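Local atomic coordinates of HD domain protein (Enterococcus faecalis, PDB entry 4LRL), a protein that probably hydrolyses deoxyribonucleoside triphosphates to deoxynucleoside and triphosphate at a metal-bearing HD-domain site, under allosteric control by bound nucleotides. Residues L412-K415 / L419-L422; R236-G241 / D404-Q409; P43-I48 / R208-L213. All blocks are in the same frame, centred on the assembly; numbering follows the deposited sequence.

Contact 1: L412-K415 / L419-L422; sequences LMQK and LVEL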
ATOM      1  N   LEU C 412      -3.029 -28.455   9.085  1.00 50.41           N
ATOM      2  CA  LEU C 412      -3.633 -27.550  10.059  1.00 49.67           C
ATOM      3  C   LEU C 412      -3.799 -28.304  11.362  1.00 51.59           C
ATOM      4  O   LEU C 412      -4.270 -29.451  11.367  1.00 53.10           O
ATOM      5  CB  LEU C 412      -4.984 -27.040   9.565  1.00 48.30           C
ATOM      6  CG  LEU C 412      -4.981 -26.176   8.298  1.00 47.56           C
ATOM      7  CD1 LEU C 412      -6.266 -26.362   7.522  1.00 48.09           C
ATOM      8  CD2 LEU C 412      -4.776 -24.710   8.627  1.00 45.81           C
ATOM      9  N   MET C 413      -3.392 -27.679  12.461  1.00 51.95           N
ATOM     10  CA  MET C 413      -3.512 -28.327  13.764  1.00 55.08           C
ATOM     11  C   MET C 413      -4.717 -27.875  14.587  1.00 55.09           C
ATOM     12  O   MET C 413      -4.903 -26.685  14.855  1.00 53.52           O
ATOM     13  CB  MET C 413      -2.235 -28.195  14.587  1.00 57.04           C
ATOM     14  CG  MET C 413      -2.244 -29.130  15.779  1.00 61.52           C
ATOM     15  SD  MET C 413      -0.766 -29.044  16.781  1.00 66.18           S
ATOM     16  CE  MET C 413       0.374 -29.951  15.739  1.00 66.62           C
ATOM     17  N   GLN C 414      -5.521 -28.859  14.985  1.00 56.78           N
ATOM     18  CA  GLN C 414      -6.729 -28.623  15.759  1.00 57.24           C
ATOM     19  C   GLN C 414      -6.354 -28.405  17.222  1.00 59.35           C
ATOM     20  O   GLN C 414      -5.251 -28.749  17.644  1.00 61.16           O
ATOM     21  CB  GLN C 414      -7.670 -29.825  15.647  1.00 59.06           C
ATOM     22  CG  GLN C 414      -7.902 -30.368  14.232  1.00 58.97           C
ATOM     23  CD  GLN C 414      -9.183 -29.858  13.603  1.00 58.72           C
ATOM     24  OE1 GLN C 414      -9.586 -28.712  13.809  1.00 58.58           O
ATOM     25  NE2 GLN C 414      -9.829 -30.712  12.822  1.00 60.67           N
ATOM     26  N   LYS C 415      -7.281 -27.840  17.990  1.00 59.41           N
ATOM     27  CA  LYS C 415      -7.120 -27.680  19.437  1.00 62.17           C
ATOM     28  C   LYS C 415      -6.775 -28.999  20.140  1.00 65.27           C
ATOM     29  O   LYS C 415      -6.121 -28.994  21.183  1.00 68.50           O
ATOM     30  CB  LYS C 415      -8.386 -27.072  20.049  1.00 62.14           C
ATOM     31  CG  LYS C 415      -8.148 -26.340  21.366  1.00 66.00           C
ATOM     32  CD  LYS C 415      -9.110 -26.809  22.465  1.00 69.41           C
ATOM     33  CE  LYS C 415      -9.104 -25.876  23.676  1.00 71.82           C
ATOM     34  NZ  LYS C 415      -7.814 -25.890  24.424  1.00 75.35           N
ATOM     35  N   LEU C 419      -3.976 -33.358  13.237  1.00 63.30           N
ATOM     36  CA  LEU C 419      -3.700 -32.651  12.016  1.00 60.68           C
ATOM     37  C   LEU C 419      -4.756 -32.908  10.972  1.00 60.19           C
ATOM     38  O   LEU C 419      -5.200 -34.035  10.772  1.00 63.04           O
ATOM     39  CB  LEU C 419      -2.327 -33.048  11.486  1.00 61.55           C
ATOM     40  CG  LEU C 419      -1.217 -32.604  12.432  1.00 62.36           C
ATOM     41  CD1 LEU C 419      -0.027 -33.478  12.221  1.00 64.54           C
ATOM     42  CD2 LEU C 419      -0.892 -31.117  12.234  1.00 58.93           C
ATOM     43  N   VAL C 420      -5.131 -31.843  10.291  1.00 57.62           N
ATOM     44  CA  VAL C 420      -6.156 -31.898   9.284  1.00 57.44           C
ATOM     45  C   VAL C 420      -5.633 -31.145   8.072  1.00 55.62           C
ATOM     46  O   VAL C 420      -5.182 -29.997   8.184  1.00 53.73           O
ATOM     47  CB  VAL C 420      -7.497 -31.353   9.861  1.00 56.72           C
ATOM     48  CG1 VAL C 420      -8.257 -30.511   8.871  1.00 54.91           C
ATOM     49  CG2 VAL C 420      -8.352 -32.520  10.379  1.00 59.51           C
ATOM     50  N   GLU C 421      -5.663 -31.819   6.926  1.00 56.73           N
ATOM     51  CA  GLU C 421      -5.161 -31.276   5.666  1.00 55.55           C
ATOM     52  C   GLU C 421      -6.015 -30.098   5.191  1.00 53.65           C
ATOM     53  O   GLU C 421      -7.236 -30.124   5.319  1.00 54.59           O
ATOM     54  CB  GLU C 421      -5.103 -32.394   4.610  1.00 58.23           C
ATOM     55  CG  GLU C 421      -4.383 -32.028   3.320  1.00 58.10           C
ATOM     56  CD  GLU C 421      -5.289 -31.353   2.307  1.00 57.66           C
ATOM     57  OE1 GLU C 421      -6.254 -31.993   1.845  1.00 60.94           O
ATOM     58  OE2 GLU C 421      -5.024 -30.188   1.955  1.00 55.44           O
ATOM     59  N   LEU C 422      -5.359 -29.077   4.637  1.00 51.71           N
ATOM     60  CA  LEU C 422      -5.982 -27.805   4.297  1.00 49.73           C
ATOM     61  C   LEU C 422      -7.237 -27.869   3.412  1.00 51.33           C
ATOM     62  O   LEU C 422      -8.277 -27.321   3.775  1.00 51.29           O
ATOM     63  CB  LEU C 422      -4.945 -26.869   3.676  1.00 48.35           C
ATOM     64  CG  LEU C 422      -5.453 -25.515   3.172  1.00 46.62           C
ATOM     65  CD1 LEU C 422      -5.965 -24.639   4.313  1.00 45.49           C
ATOM     66  CD2 LEU C 422      -4.380 -24.798   2.381  1.00 45.60           C
TER
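The side-chain amide of Gln414 is the flat group that meets the strand holding Val420, and NE2 is the corner that touches: Gln414 NE2 lies 3.4 Å from Val420 CG2. Beside it the backbones are joined by a reciprocal pair of hydrogen bonds, Leu412 N to Val420 O and Val420 N to Leu412 O, each 2.8 Å. Leu412 O also receives a CA-H...O contact from Leu419 CA at 3.3 Å.

Leu412 and Val420 are an antiparallel hydrogen-bonded pair of the β-hairpin 411-413/419-421, and Met413 with Leu419 is the adjoining non-hydrogen-bonded pair. On the Met413 face, a bend at its last torsion (chi3 -76°) brings Met413 CE to 3.9 Å from Leu419 CD2. Beyond the strand end, Leu412 CD1 reaches Leu422 CD1 at 3.7 Å; Val252 and Ile256 of helix 249-267 also pack on Leu422. Glu421 is the N-cap of helix 422-425, its OE2 bonded to Ala423 N and Tyr399 OH.

The chemistry is therefore divided: the paired backbone bonds fix the register, Met413 with Leu419 and Leu412 with Leu422 add apolar contacts, and the Gln414 amide meets Val420 by van der Waals contact alone.

Contact 2: R236-G241 / D404-Q409; sequences RPYKGG and DRHRTQ
Arg405 O, at the start of the short 3-10 turn that carries His406 toward Tyr238, is gripped by three donors, two of them from Thr408: OG1 at 2.7 Å, in the carbonyl plane, Thr408 N at 3.1 Å and, weakly, Gln409 NE2. Threonine suits this place because its short hydroxyl reaches back to the turn's first carbonyl; OG1 is bonded to Asn402 N as well. The turn held in this way projects the exposed His406 ring, whose edge lies by the Tyr238 hydroxyl, near the plane of each ring. The imidazole is probably turned over in the model, so which of its atoms meets the hydroxyl is doubtful.

Tyr238 begins a type I β-turn, Tyr238 to Gly241, closing the tight hairpin between strands 235-238 and 241-245. Two backbone bonds seal it, Tyr238 N to Gly241 O and Gly241 N to Tyr238 O, each 2.8 Å. With chi1 at 76°, the Tyr238 ring folds under its own turn, so that Gly240 N sits 3.1 Å above the ring plane, toward the rim. Having no side chain, Gly240 can lay its backbone on that face, and Gly241 adopts backbone angles (phi 132°, psi -120°) open to glycine. Gln195 NE2, from helix 194-200, bonds to Tyr238 O.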
ATOM      1  N   ARG C 236       3.751 -23.469  13.378  1.00 41.15           N
ATOM      2  CA  ARG C 236       4.059 -24.297  14.539  1.00 43.01           C
ATOM      3  C   ARG C 236       4.873 -25.535  14.134  1.00 42.93           C
ATOM      4  O   ARG C 236       4.635 -26.105  13.072  1.00 42.47           O
ATOM      5  CB  ARG C 236       2.741 -24.719  15.191  1.00 43.72           C
ATOM      6  CG  ARG C 236       2.859 -25.540  16.456  1.00 47.39           C
ATOM      7  CD  ARG C 236       1.596 -26.344  16.683  1.00 50.02           C
ATOM      8  NE  ARG C 236       1.458 -26.751  18.078  1.00 52.92           N
ATOM      9  CZ  ARG C 236       0.649 -26.163  18.955  1.00 55.07           C
ATOM     10  NH1 ARG C 236      -0.113 -25.130  18.598  1.00 55.61           N
ATOM     11  NH2 ARG C 236       0.603 -26.612  20.201  1.00 57.42           N
ATOM     12  N   PRO C 237       5.838 -25.952  14.976  1.00 43.72           N
ATOM     13  CA  PRO C 237       6.447 -27.250  14.741  1.00 43.86           C
ATOM     14  C   PRO C 237       5.590 -28.366  15.333  1.00 44.26           C
ATOM     15  O   PRO C 237       4.788 -28.121  16.228  1.00 44.92           O
ATOM     16  CB  PRO C 237       7.762 -27.159  15.517  1.00 44.73           C
ATOM     17  CG  PRO C 237       7.421 -26.285  16.690  1.00 45.08           C
ATOM     18  CD  PRO C 237       6.425 -25.275  16.154  1.00 44.61           C
ATOM     19  N   TYR C 238       5.752 -29.574  14.806  1.00 44.20           N
ATOM     20  CA  TYR C 238       5.279 -30.798  15.454  1.00 44.57           C
ATOM     21  C   TYR C 238       6.208 -31.937  15.035  1.00 44.89           C
ATOM     22  O   TYR C 238       7.121 -31.738  14.219  1.00 44.27           O
ATOM     23  CB  TYR C 238       3.813 -31.098  15.107  1.00 44.45           C
ATOM     24  CG  TYR C 238       3.581 -31.651  13.718  1.00 43.51           C
ATOM     25  CD1 TYR C 238       3.254 -32.992  13.533  1.00 43.98           C
ATOM     26  CD2 TYR C 238       3.688 -30.833  12.592  1.00 42.39           C
ATOM     27  CE1 TYR C 238       3.052 -33.513  12.255  1.00 44.45           C
ATOM     28  CE2 TYR C 238       3.475 -31.333  11.311  1.00 42.33           C
ATOM     29  CZ  TYR C 238       3.161 -32.677  11.149  1.00 44.35           C
ATOM     30  OH  TYR C 238       2.951 -33.185   9.887  1.00 45.23           O
ATOM     31  N   LYS C 239       5.963 -33.127  15.578  1.00 45.85           N
ATOM     32  CA  LYS C 239       6.830 -34.282  15.352  1.00 46.66           C
ATOM     33  C   LYS C 239       7.124 -34.534  13.873  1.00 45.80           C
ATOM     34  O   LYS C 239       8.264 -34.817  13.510  1.00 46.15           O
ATOM     35  CB  LYS C 239       6.228 -35.529  16.005  1.00 48.36           C
ATOM     36  CG  LYS C 239       7.186 -36.692  16.140  1.00 49.70           C
ATOM     37  CD  LYS C 239       6.494 -37.836  16.867  1.00 52.83           C
ATOM     38  CE  LYS C 239       7.441 -38.978  17.144  1.00 54.11           C
ATOM     39  NZ  LYS C 239       6.771 -39.986  17.987  1.00 57.51           N
ATOM     40  N   GLY C 240       6.102 -34.408  13.028  1.00 44.69           N
ATOM     41  CA  GLY C 240       6.244 -34.635  11.592  1.00 43.87           C
ATOM     42  C   GLY C 240       6.579 -33.393  10.783  1.00 42.62           C
ATOM     43  O   GLY C 240       6.479 -33.405   9.558  1.00 42.39           O
ATOM     44  N   GLY C 241       6.973 -32.311  11.443  1.00 41.68           N
ATOM     45  CA  GLY C 241       7.425 -31.140  10.694  1.00 40.79           C
ATOM     46  C   GLY C 241       6.843 -29.809  11.119  1.00 39.86           C
ATOM     47  O   GLY C 241       7.014 -29.372  12.262  1.00 39.74           O
ATOM     48  N   ASP C 404      -1.966 -39.863   1.301  1.00 91.53           N
ATOM     49  CA  ASP C 404      -1.009 -40.830   1.835  1.00 95.03           C
ATOM     50  C   ASP C 404       0.444 -40.402   1.648  1.00 93.35           C
ATOM     51  O   ASP C 404       1.365 -41.162   1.976  1.00 96.31           O
ATOM     52  CB  ASP C 404      -1.231 -42.216   1.209  1.00101.13           C
ATOM     53  CG  ASP C 404      -2.583 -42.812   1.564  1.00104.21           C
ATOM     54  OD1 ASP C 404      -3.151 -42.459   2.623  1.00102.83           O
ATOM     55  OD2 ASP C 404      -3.078 -43.646   0.780  1.00109.47           O
ATOM     56  N   ARG C 405       0.647 -39.201   1.111  1.00 89.07           N
ATOM     57  CA  ARG C 405       1.991 -38.658   0.920  1.00 87.28           C
ATOM     58  C   ARG C 405       2.166 -37.378   1.728  1.00 82.41           C
ATOM     59  O   ARG C 405       1.775 -36.285   1.297  1.00 79.11           O
ATOM     60  CB  ARG C 405       2.298 -38.435  -0.563  1.00 87.52           C
ATOM     61  CG  ARG C 405       2.280 -39.709  -1.395  1.00 94.24           C
ATOM     62  CD  ARG C 405       2.378 -39.401  -2.881  1.00 97.08           C
ATOM     63  NE  ARG C 405       3.761 -39.246  -3.334  1.00 98.14           N
ATOM     64  CZ  ARG C 405       4.449 -40.182  -3.987  1.00102.19           C
ATOM     65  NH1 ARG C 405       3.893 -41.350  -4.279  1.00107.36           N
ATOM     66  NH2 ARG C 405       5.701 -39.942  -4.358  1.00101.78           N
ATOM     67  N   HIS C 406       2.770 -37.543   2.904  1.00 82.60           N
ATOM     68  CA  HIS C 406       2.918 -36.498   3.920  1.00 78.92           C
ATOM     69  C   HIS C 406       3.417 -35.155   3.389  1.00 74.38           C
ATOM     70  O   HIS C 406       2.902 -34.104   3.770  1.00 71.50           O
ATOM     71  CB  HIS C 406       3.849 -36.993   5.040  1.00 81.41           C
ATOM     72  CG  HIS C 406       3.808 -36.153   6.280  1.00 80.40           C
ATOM     73  ND1 HIS C 406       3.967 -34.782   6.260  1.00 77.02           N
ATOM     74  CD2 HIS C 406       3.635 -36.493   7.580  1.00 82.83           C
ATOM     75  CE1 HIS C 406       3.884 -34.315   7.492  1.00 77.06           C
ATOM     76  NE2 HIS C 406       3.685 -35.332   8.312  1.00 80.74           N
ATOM     77  N   ARG C 407       4.414 -35.203   2.510  1.00 74.11           N
ATOM     78  CA  ARG C 407       5.123 -34.004   2.040  1.00 70.52           C
ATOM     79  C   ARG C 407       4.310 -33.078   1.129  1.00 66.88           C
ATOM     80  O   ARG C 407       4.646 -31.906   0.960  1.00 63.99           O
ATOM     81  CB  ARG C 407       6.434 -34.404   1.346  1.00 72.54           C
ATOM     82  CG  ARG C 407       7.401 -35.147   2.257  1.00 76.41           C
ATOM     83  CD  ARG C 407       8.852 -34.996   1.815  1.00 78.81           C
ATOM     84  NE  ARG C 407       9.770 -35.359   2.897  1.00 82.38           N
ATOM     85  CZ  ARG C 407      10.979 -35.884   2.724  1.00 85.06           C
ATOM     86  NH1 ARG C 407      11.732 -36.174   3.776  1.00 87.21           N
ATOM     87  NH2 ARG C 407      11.436 -36.124   1.502  1.00 86.07           N
ATOM     88  N   THR C 408       3.243 -33.616   0.551  1.00 67.01           N
ATOM     89  CA  THR C 408       2.440 -32.905  -0.433  1.00 64.25           C
ATOM     90  C   THR C 408       1.339 -32.078   0.227  1.00 61.37           C
ATOM     91  O   THR C 408       0.506 -31.486  -0.460  1.00 60.53           O
ATOM     92  CB  THR C 408       1.777 -33.900  -1.399  1.00 67.75           C
ATOM     93  OG1 THR C 408       0.878 -34.745  -0.666  1.00 69.25           O
ATOM     94  CG2 THR C 408       2.831 -34.773  -2.086  1.00 70.12           C
ATOM     95  N   GLN C 409       1.340 -32.033   1.557  1.00 59.77           N
ATOM     96  CA  GLN C 409       0.202 -31.485   2.294  1.00 57.82           C
ATOM     97  C   GLN C 409       0.531 -30.263   3.153  1.00 54.65           C
ATOM     98  O   GLN C 409       1.638 -30.125   3.678  1.00 54.43           O
ATOM     99  CB  GLN C 409      -0.432 -32.577   3.167  1.00 59.97           C
ATOM    100  CG  GLN C 409      -0.734 -33.868   2.429  1.00 64.18           C
ATOM    101  CD  GLN C 409      -1.341 -34.921   3.329  1.00 68.63           C
ATOM    102  OE1 GLN C 409      -2.468 -34.776   3.796  1.00 70.13           O
ATOM    103  NE2 GLN C 409      -0.600 -35.993   3.569  1.00 71.57           N
TER

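Contact 3: P43-I48 / R208-L213; sequences PVHNYI and RMDYLL
His45 and Asp210 are joined by one short hydrogen bond, from His45 NE2 to Asp210 OD2 at 2.6 Å. The acceptor lies only 12° out of the imidazole plane, at the ring edge, and is approached almost in line with its C-O bond. The ring and carboxylate planes are nonetheless turned 40° against each other. On the Asp210 side, a first torsion of -173° sends the carboxylate out past the flank of the helix to meet the ring.

Beside this polar link runs an apolar one. Val44 CG1 lies over the centre of the His45 ring, 3.6 Å above its plane, and across the contact it comes within 4.2 Å of Leu213 CB. Leu213 also approaches the imidazole, its CD1 lying 4.3 Å from His45 CE1. Histidine suits this place, offering an N-H at its ring edge and a flat face for the compact, branched valine. Asp210 and Leu213, three residues apart on helix 206-219, present their side chains to the same neighbour.

Asp210 belongs to the second shell of the HD-domain metal site, and His45 backs it from behind. His90, a nickel ligand, is hydrogen-bonded through ND1 to Asp210 OD1, so Asp210 probably helps fix how His90 faces the metal. Asp207, one helical turn earlier, is itself a ligand.

Further out, Arg214 forms a salt bridge with Asp210 OD2. Aspartate fits because it has two oxygens, one for His90 and one shared by His45 and Arg214. His45 is held through its backbone too: Asp42 OD2 accepts from His45 N, and Arg100 NH1 donates to His45 O. Ile97 of helix 87-108 packs on both His45 and Asp210. Segment 43-48 also reaches the subunit interfaces, with Pro43 on Phe218 of the second subunit and Tyr47 on Arg230 of the third.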
ATOM      1  N   PRO C  43      13.451  -4.152   0.583  1.00 36.14           N
ATOM      2  CA  PRO C  43      12.148  -3.522   0.340  1.00 35.83           C
ATOM      3  C   PRO C  43      10.956  -4.405   0.732  1.00 34.80           C
ATOM      4  O   PRO C  43       9.864  -3.888   0.996  1.00 34.84           O
ATOM      5  CB  PRO C  43      12.166  -3.238  -1.165  1.00 35.52           C
ATOM      6  CG  PRO C  43      13.194  -4.157  -1.726  1.00 35.57           C
ATOM      7  CD  PRO C  43      14.222  -4.349  -0.657  1.00 35.79           C
ATOM      8  N   VAL C  44      11.178  -5.714   0.803  1.00 33.53           N
ATOM      9  CA  VAL C  44      10.107  -6.671   1.091  1.00 32.60           C
ATOM     10  C   VAL C  44       9.911  -6.933   2.594  1.00 33.09           C
ATOM     11  O   VAL C  44       8.795  -6.798   3.118  1.00 33.19           O
ATOM     12  CB  VAL C  44      10.331  -7.992   0.311  1.00 31.82           C
ATOM     13  CG1 VAL C  44       9.333  -9.076   0.735  1.00 31.78           C
ATOM     14  CG2 VAL C  44      10.250  -7.734  -1.184  1.00 30.59           C
ATOM     15  N   HIS C  45      10.996  -7.298   3.281  1.00 33.15           N
ATOM     16  CA  HIS C  45      10.943  -7.626   4.710  1.00 33.46           C
ATOM     17  C   HIS C  45      11.443  -6.485   5.585  1.00 34.77           C
ATOM     18  O   HIS C  45      11.677  -6.674   6.787  1.00 35.14           O
ATOM     19  CB  HIS C  45      11.714  -8.925   4.994  1.00 32.94           C
ATOM     20  CG  HIS C  45      11.243 -10.083   4.174  1.00 30.65           C
ATOM     21  ND1 HIS C  45       9.948 -10.544   4.222  1.00 30.20           N
ATOM     22  CD2 HIS C  45      11.881 -10.853   3.262  1.00 30.91           C
ATOM     23  CE1 HIS C  45       9.807 -11.553   3.380  1.00 29.75           C
ATOM     24  NE2 HIS C  45      10.967 -11.764   2.786  1.00 28.96           N
ATOM     25  N   ASN C  46      11.576  -5.304   4.967  1.00 35.29           N
ATOM     26  CA  ASN C  46      12.110  -4.096   5.588  0.50 36.81           C
ATOM     27  C   ASN C  46      13.578  -4.243   5.982  1.00 37.38           C
ATOM     28  O   ASN C  46      14.409  -3.455   5.524  1.00 37.88           O
ATOM     29  CB  ASN C  46      11.211  -3.595   6.724  0.50 37.96           C
ATOM     30  CG  ASN C  46       9.766  -3.414   6.276  0.50 38.33           C
ATOM     31  OD1 ASN C  46       9.476  -2.638   5.361  0.50 38.81           O
ATOM     32  ND2 ASN C  46       8.856  -4.149   6.903  0.50 39.09           N
ATOM     33  N   TYR C  47      13.905  -5.265   6.776  1.00 37.58           N
ATOM     34  CA  TYR C  47      15.280  -5.547   7.181  1.00 38.42           C
ATOM     35  C   TYR C  47      15.601  -7.037   7.153  1.00 37.52           C
ATOM     36  O   TYR C  47      14.761  -7.877   7.520  1.00 37.08           O
ATOM     37  CB  TYR C  47      15.538  -5.030   8.591  1.00 40.33           C
ATOM     38  CG  TYR C  47      15.500  -3.528   8.719  1.00 43.69           C
ATOM     39  CD1 TYR C  47      14.303  -2.863   8.990  1.00 45.07           C
ATOM     40  CD2 TYR C  47      16.659  -2.769   8.575  1.00 45.96           C
ATOM     41  CE1 TYR C  47      14.261  -1.484   9.115  1.00 47.73           C
ATOM     42  CE2 TYR C  47      16.626  -1.385   8.700  1.00 48.89           C
ATOM     43  CZ  TYR C  47      15.425  -0.752   8.968  1.00 49.41           C
ATOM     44  OH  TYR C  47      15.385   0.615   9.087  1.00 52.37           O
ATOM     45  N   ILE C  48      16.819  -7.353   6.717  1.00 37.10           N
ATOM     46  CA  ILE C  48      17.394  -8.676   6.910  1.00 36.74           C
ATOM     47  C   ILE C  48      18.313  -8.548   8.128  1.00 38.55           C
ATOM     48  O   ILE C  48      19.140  -7.633   8.185  1.00 39.41           O
ATOM     49  CB  ILE C  48      18.211  -9.152   5.673  1.00 36.18           C
ATOM     50  CG1 ILE C  48      17.422  -9.001   4.349  1.00 34.28           C
ATOM     51  CG2 ILE C  48      18.762 -10.584   5.875  1.00 35.15           C
ATOM     52  CD1 ILE C  48      16.050  -9.690   4.279  1.00 31.22           C
ATOM     53  N   ARG C 208       9.003 -20.443  -1.013  1.00 29.33           N
ATOM     54  CA  ARG C 208       7.771 -20.013  -1.667  1.00 29.23           C
ATOM     55  C   ARG C 208       7.262 -18.683  -1.105  1.00 29.39           C
ATOM     56  O   ARG C 208       6.873 -17.789  -1.869  1.00 28.83           O
ATOM     57  CB  ARG C 208       6.692 -21.093  -1.543  1.00 29.85           C
ATOM     58  CG  ARG C 208       7.096 -22.451  -2.112  1.00 29.06           C
ATOM     59  CD  ARG C 208       6.028 -23.435  -1.778  1.00 30.15           C
ATOM     60  NE  ARG C 208       6.293 -24.822  -2.161  1.00 30.62           N
ATOM     61  CZ  ARG C 208       6.065 -25.327  -3.369  1.00 29.99           C
ATOM     62  NH1 ARG C 208       6.288 -26.617  -3.601  1.00 29.42           N
ATOM     63  NH2 ARG C 208       5.605 -24.548  -4.346  1.00 27.99           N
ATOM     64  N   MET C 209       7.294 -18.539   0.218  1.00 29.88           N
ATOM     65  CA  MET C 209       6.777 -17.323   0.850  1.00 30.61           C
ATOM     66  C   MET C 209       7.552 -16.077   0.404  1.00 29.87           C
ATOM     67  O   MET C 209       6.955 -15.054   0.087  1.00 30.00           O
ATOM     68  CB  MET C 209       6.724 -17.458   2.378  1.00 31.17           C
ATOM     69  CG  MET C 209       5.665 -18.463   2.856  1.00 34.02           C
ATOM     70  SD  MET C 209       5.228 -18.292   4.599  1.00 39.19           S
ATOM     71  CE  MET C 209       6.453 -19.327   5.391  1.00 37.68           C
ATOM     72  N   ASP C 210       8.874 -16.173   0.340  1.00 29.51           N
ATOM     73  CA  ASP C 210       9.648 -15.033  -0.105  1.00 29.36           C
ATOM     74  C   ASP C 210       9.423 -14.717  -1.585  1.00 28.90           C
ATOM     75  O   ASP C 210       9.164 -13.572  -1.914  1.00 28.82           O
ATOM     76  CB  ASP C 210      11.139 -15.191   0.177  1.00 29.17           C
ATOM     77  CG  ASP C 210      11.907 -13.918  -0.135  1.00 29.61           C
ATOM     78  OD1 ASP C 210      12.519 -13.855  -1.219  1.00 29.13           O
ATOM     79  OD2 ASP C 210      11.869 -12.966   0.683  1.00 29.82           O
ATOM     80  N   TYR C 211       9.525 -15.706  -2.481  1.00 28.43           N
ATOM     81  CA  TYR C 211       9.410 -15.345  -3.893  1.00 27.92           C
ATOM     82  C   TYR C 211       8.018 -14.867  -4.271  1.00 27.69           C
ATOM     83  O   TYR C 211       7.879 -13.953  -5.078  1.00 27.44           O
ATOM     84  CB  TYR C 211      10.004 -16.381  -4.879  1.00 27.76           C
ATOM     85  CG  TYR C 211       9.298 -17.703  -5.046  1.00 27.41           C
ATOM     86  CD1 TYR C 211       8.017 -17.790  -5.606  1.00 26.64           C
ATOM     87  CD2 TYR C 211       9.948 -18.888  -4.715  1.00 28.14           C
ATOM     88  CE1 TYR C 211       7.393 -19.032  -5.784  1.00 27.24           C
ATOM     89  CE2 TYR C 211       9.337 -20.129  -4.887  1.00 28.27           C
ATOM     90  CZ  TYR C 211       8.063 -20.196  -5.421  1.00 29.29           C
ATOM     91  OH  TYR C 211       7.479 -21.444  -5.586  1.00 31.76           O
ATOM     92  N   LEU C 212       6.989 -15.433  -3.651  1.00 27.71           N
ATOM     93  CA  LEU C 212       5.632 -14.943  -3.920  1.00 27.90           C
ATOM     94  C   LEU C 212       5.497 -13.461  -3.559  1.00 27.56           C
ATOM     95  O   LEU C 212       5.016 -12.667  -4.363  1.00 27.07           O
ATOM     96  CB  LEU C 212       4.561 -15.797  -3.244  1.00 27.76           C
ATOM     97  CG  LEU C 212       4.434 -17.222  -3.826  1.00 29.60           C
ATOM     98  CD1 LEU C 212       3.558 -18.109  -2.925  1.00 28.88           C
ATOM     99  CD2 LEU C 212       3.942 -17.273  -5.293  1.00 28.49           C
ATOM    100  N   LEU C 213       5.970 -13.093  -2.369  1.00 27.43           N
ATOM    101  CA  LEU C 213       5.899 -11.720  -1.923  1.00 27.61           C
ATOM    102  C   LEU C 213       6.822 -10.810  -2.725  1.00 27.53           C
ATOM    103  O   LEU C 213       6.417  -9.717  -3.130  1.00 27.70           O
ATOM    104  CB  LEU C 213       6.242 -11.630  -0.440  1.00 28.16           C
ATOM    105  CG  LEU C 213       5.231 -12.202   0.563  1.00 29.87           C
ATOM    106  CD1 LEU C 213       5.883 -12.347   1.951  1.00 28.95           C
ATOM    107  CD2 LEU C 213       3.971 -11.308   0.627  1.00 29.73           C
TER

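In the fold
Contacts 1 and 2 both reach one four-stranded sheet, their centres 11 Å apart. Strands 235-238 and 419-421 are its outermost members within the chain, yet side chains reach across: over strand 241-245, Met413 CE of contact 1 lies 3.7 Å from Tyr238 CB of contact 2, and from the far outer strand Leu419 also packs against the Tyr238 ring. Contact 3 stands apart, with its centre 26 Å from that of contact 1 and 24 Å from that of contact 2, and touches neither. It alone borders the metal site, the Asp210 side chain being about 7 Å from the nickel ion, and the side chain of His45 is about 13 Å from a bound dGTP.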